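Local coordinates for protein type 3 secretion system chaperone PscG (PDB 2UWJ) that acts with PscE as a cytoplasmic chaperone of the type III secretion system, preventing premature polymerization of the needle protein PscF, at residues Cys27-Leu32 with Arg42-Ser47. Residues are numbered along the deposited sequence; the frame is centred on the assembly and turned at random.
Sequences CIAEWL and RLIRIS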
loop_
_atom_site.group_PDB
_atom_site.type_symbol
_atom_site.label_atom_id
_atom_site.label_comp_id
_atom_site.label_asym_id
_atom_site.label_seq_id
_atom_site.Cartn_x
_atom_site.Cartn_y
_atom_site.Cartn_z
ATOM N N CYS C 27 17.420 -13.493 -7.498
ATOM C CA CYS C 27 18.574 -12.592 -7.627
ATOM C C CYS C 27 18.332 -11.346 -6.807
ATOM O O CYS C 27 19.241 -10.807 -6.169
ATOM C CB CYS C 27 18.786 -12.165 -9.095
ATOM S SG CYS C 27 19.369 -13.481 -10.180
ATOM N N ILE C 28 17.090 -10.866 -6.804
ATOM C CA ILE C 28 16.820 -9.666 -6.022
ATOM C C ILE C 28 16.886 -9.937 -4.530
ATOM O O ILE C 28 17.412 -9.131 -3.768
ATOM C CB ILE C 28 15.454 -9.030 -6.402
ATOM C CG1 ILE C 28 15.572 -8.458 -7.851
ATOM C CG2 ILE C 28 15.094 -7.893 -5.366
ATOM C CD1 ILE C 28 14.224 -8.137 -8.566
ATOM N N ALA C 29 16.376 -11.092 -4.103
ATOM C CA ALA C 29 16.421 -11.412 -2.675
ATOM C C ALA C 29 17.869 -11.498 -2.171
ATOM O O ALA C 29 18.175 -11.029 -1.066
ATOM C CB ALA C 29 15.705 -12.751 -2.389
ATOM N N GLU C 30 18.734 -12.135 -2.944
ATOM C CA GLU C 30 20.163 -12.280 -2.544
ATOM C C GLU C 30 20.806 -10.903 -2.393
ATOM O O GLU C 30 21.487 -10.597 -1.390
ATOM C CB GLU C 30 20.933 -13.099 -3.591
ATOM C CG GLU C 30 20.664 -14.511 -3.371
ATOM C CD GLU C 30 21.332 -15.419 -4.405
ATOM O OE1 GLU C 30 22.320 -14.958 -5.026
ATOM O OE2 GLU C 30 20.858 -16.580 -4.549
ATOM N N TRP C 31 20.545 -10.050 -3.365
ATOM C CA TRP C 31 21.052 -8.661 -3.295
ATOM C C TRP C 31 20.467 -7.913 -2.074
ATOM O O TRP C 31 21.198 -7.219 -1.382
ATOM C CB TRP C 31 20.705 -7.979 -4.607
ATOM C CG TRP C 31 20.954 -6.525 -4.642
ATOM C CD1 TRP C 31 22.172 -5.880 -4.699
ATOM C CD2 TRP C 31 19.962 -5.518 -4.717
ATOM N NE1 TRP C 31 21.974 -4.521 -4.813
ATOM C CE2 TRP C 31 20.623 -4.278 -4.829
ATOM C CE3 TRP C 31 18.558 -5.544 -4.704
ATOM C CZ2 TRP C 31 19.943 -3.081 -4.925
ATOM C CZ3 TRP C 31 17.864 -4.343 -4.799
ATOM C CH2 TRP C 31 18.565 -3.123 -4.909
ATOM N N LEU C 32 19.159 -8.052 -1.781
ATOM C CA LEU C 32 18.560 -7.406 -0.606
ATOM C C LEU C 32 19.250 -7.899 0.681
ATOM O O LEU C 32 19.414 -7.142 1.641
ATOM C CB LEU C 32 17.048 -7.693 -0.502
ATOM C CG LEU C 32 16.212 -6.935 -1.538
ATOM C CD1 LEU C 32 14.809 -7.572 -1.548
ATOM C CD2 LEU C 32 16.148 -5.409 -1.164
ATOM N N ARG C 42 13.523 -12.462 2.864
ATOM C CA ARG C 42 12.948 -13.715 3.361
ATOM C C ARG C 42 11.514 -13.877 2.823
ATOM O O ARG C 42 11.130 -14.951 2.351
ATOM C CB ARG C 42 13.012 -13.703 4.893
ATOM C CG ARG C 42 12.512 -14.971 5.564
ATOM C CD ARG C 42 13.368 -16.115 5.196
ATOM N NE ARG C 42 14.786 -15.875 5.491
ATOM C CZ ARG C 42 15.399 -15.997 6.676
ATOM N NH1 ARG C 42 14.756 -16.363 7.787
ATOM N NH2 ARG C 42 16.723 -15.777 6.723
ATOM N N LEU C 43 10.726 -12.813 2.900
ATOM C CA LEU C 43 9.383 -12.778 2.292
ATOM C C LEU C 43 9.419 -13.202 0.809
ATOM O O LEU C 43 8.631 -14.058 0.332
ATOM C CB LEU C 43 8.813 -11.329 2.361
ATOM C CG LEU C 43 7.533 -11.117 1.517
ATOM C CD1 LEU C 43 6.493 -12.070 2.068
ATOM C CD2 LEU C 43 6.981 -9.645 1.633
ATOM N N ILE C 44 10.326 -12.614 0.049
ATOM C CA ILE C 44 10.418 -12.932 -1.388
ATOM C C ILE C 44 10.807 -14.386 -1.638
ATOM O O ILE C 44 10.199 -15.074 -2.469
ATOM C CB ILE C 44 11.446 -11.967 -2.100
ATOM C CG1 ILE C 44 10.858 -10.520 -2.148
ATOM C CG2 ILE C 44 11.752 -12.471 -3.522
ATOM C CD1 ILE C 44 12.024 -9.363 -2.201
ATOM N N ARG C 45 11.801 -14.853 -0.902
ATOM C CA ARG C 45 12.275 -16.233 -1.009
ATOM C C ARG C 45 11.111 -17.183 -0.731
ATOM O O ARG C 45 10.879 -18.125 -1.476
ATOM C CB ARG C 45 13.365 -16.478 0.053
ATOM C CG ARG C 45 14.794 -15.959 -0.339
ATOM C CD ARG C 45 15.792 -16.369 0.714
ATOM N NE ARG C 45 17.123 -15.794 0.480
ATOM C CZ ARG C 45 17.972 -16.243 -0.444
ATOM N NH1 ARG C 45 17.604 -17.261 -1.211
ATOM N NH2 ARG C 45 19.196 -15.714 -0.578
ATOM N N ILE C 46 10.410 -16.933 0.376
ATOM C CA ILE C 46 9.284 -17.805 0.765
ATOM C C ILE C 46 8.101 -17.792 -0.255
ATOM O O ILE C 46 7.566 -18.841 -0.658
ATOM C CB ILE C 46 8.795 -17.425 2.145
ATOM C CG1 ILE C 46 9.860 -17.871 3.162
ATOM C CG2 ILE C 46 7.412 -18.116 2.423
ATOM C CD1 ILE C 46 9.692 -17.283 4.576
ATOM N N SER C 47 7.738 -16.597 -0.706
ATOM C CA SER C 47 6.672 -16.466 -1.669
ATOM C C SER C 47 7.053 -17.194 -2.970
ATOM O O SER C 47 6.226 -17.924 -3.569
ATOM C CB SER C 47 6.381 -14.986 -1.966
ATOM O OG SER C 47 5.415 -14.873 -3.000
HETATM O O HOH W 1 20.173 -18.272 -2.653
#
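Ala-29 faces Ile-44 where two turns of consecutive helices, 22-34 and 38-51, run side by side: the axes of 27-32 and 42-47 approach to 9.0 Å and are nearly antiparallel, 156° between their directions. The backbones are nearest at this pair, with Ala-29 CA 6.3 Å from Ile-44 CA. The small methyl of Ala-29 points at the other helix and meets the CG2 branch of Ile-44, while Arg-45 CG lies 3.9 Å from Ala-29 CB. With chi1 at -69°, Ile-44 holds CG2 anti to its N and CG1 beside it, which sends the longer branch to Leu-32, whose side chain it crosses at about a right angle; the terminal methyls, Leu-32 CD1 and Ile-44 CD1, touch at a tight 3.4 Å. Beside this apolar pairing, Arg-45 runs extended from CG to NE and sets one guanidinium face over Ala-29 CB. Arg-45 NH2 comes within 3.4 Å of Glu-30 CG, but it stays 4.4 Å from Glu-30 OE2, too far for a salt bridge. A water in the guanidinium plane joins the two charges instead, accepting from Arg-45 NH1 and donating to Glu-30 OE2 at 2.6 Å. Arg-45 NE forms a salt bridge with Glu-33. This antiparallel helical hairpin, as in TPR-like folds, thus pairs an apolar seam with a polar margin, where two acidic residues probably stabilise Arg-45's charge, one directly, one through water.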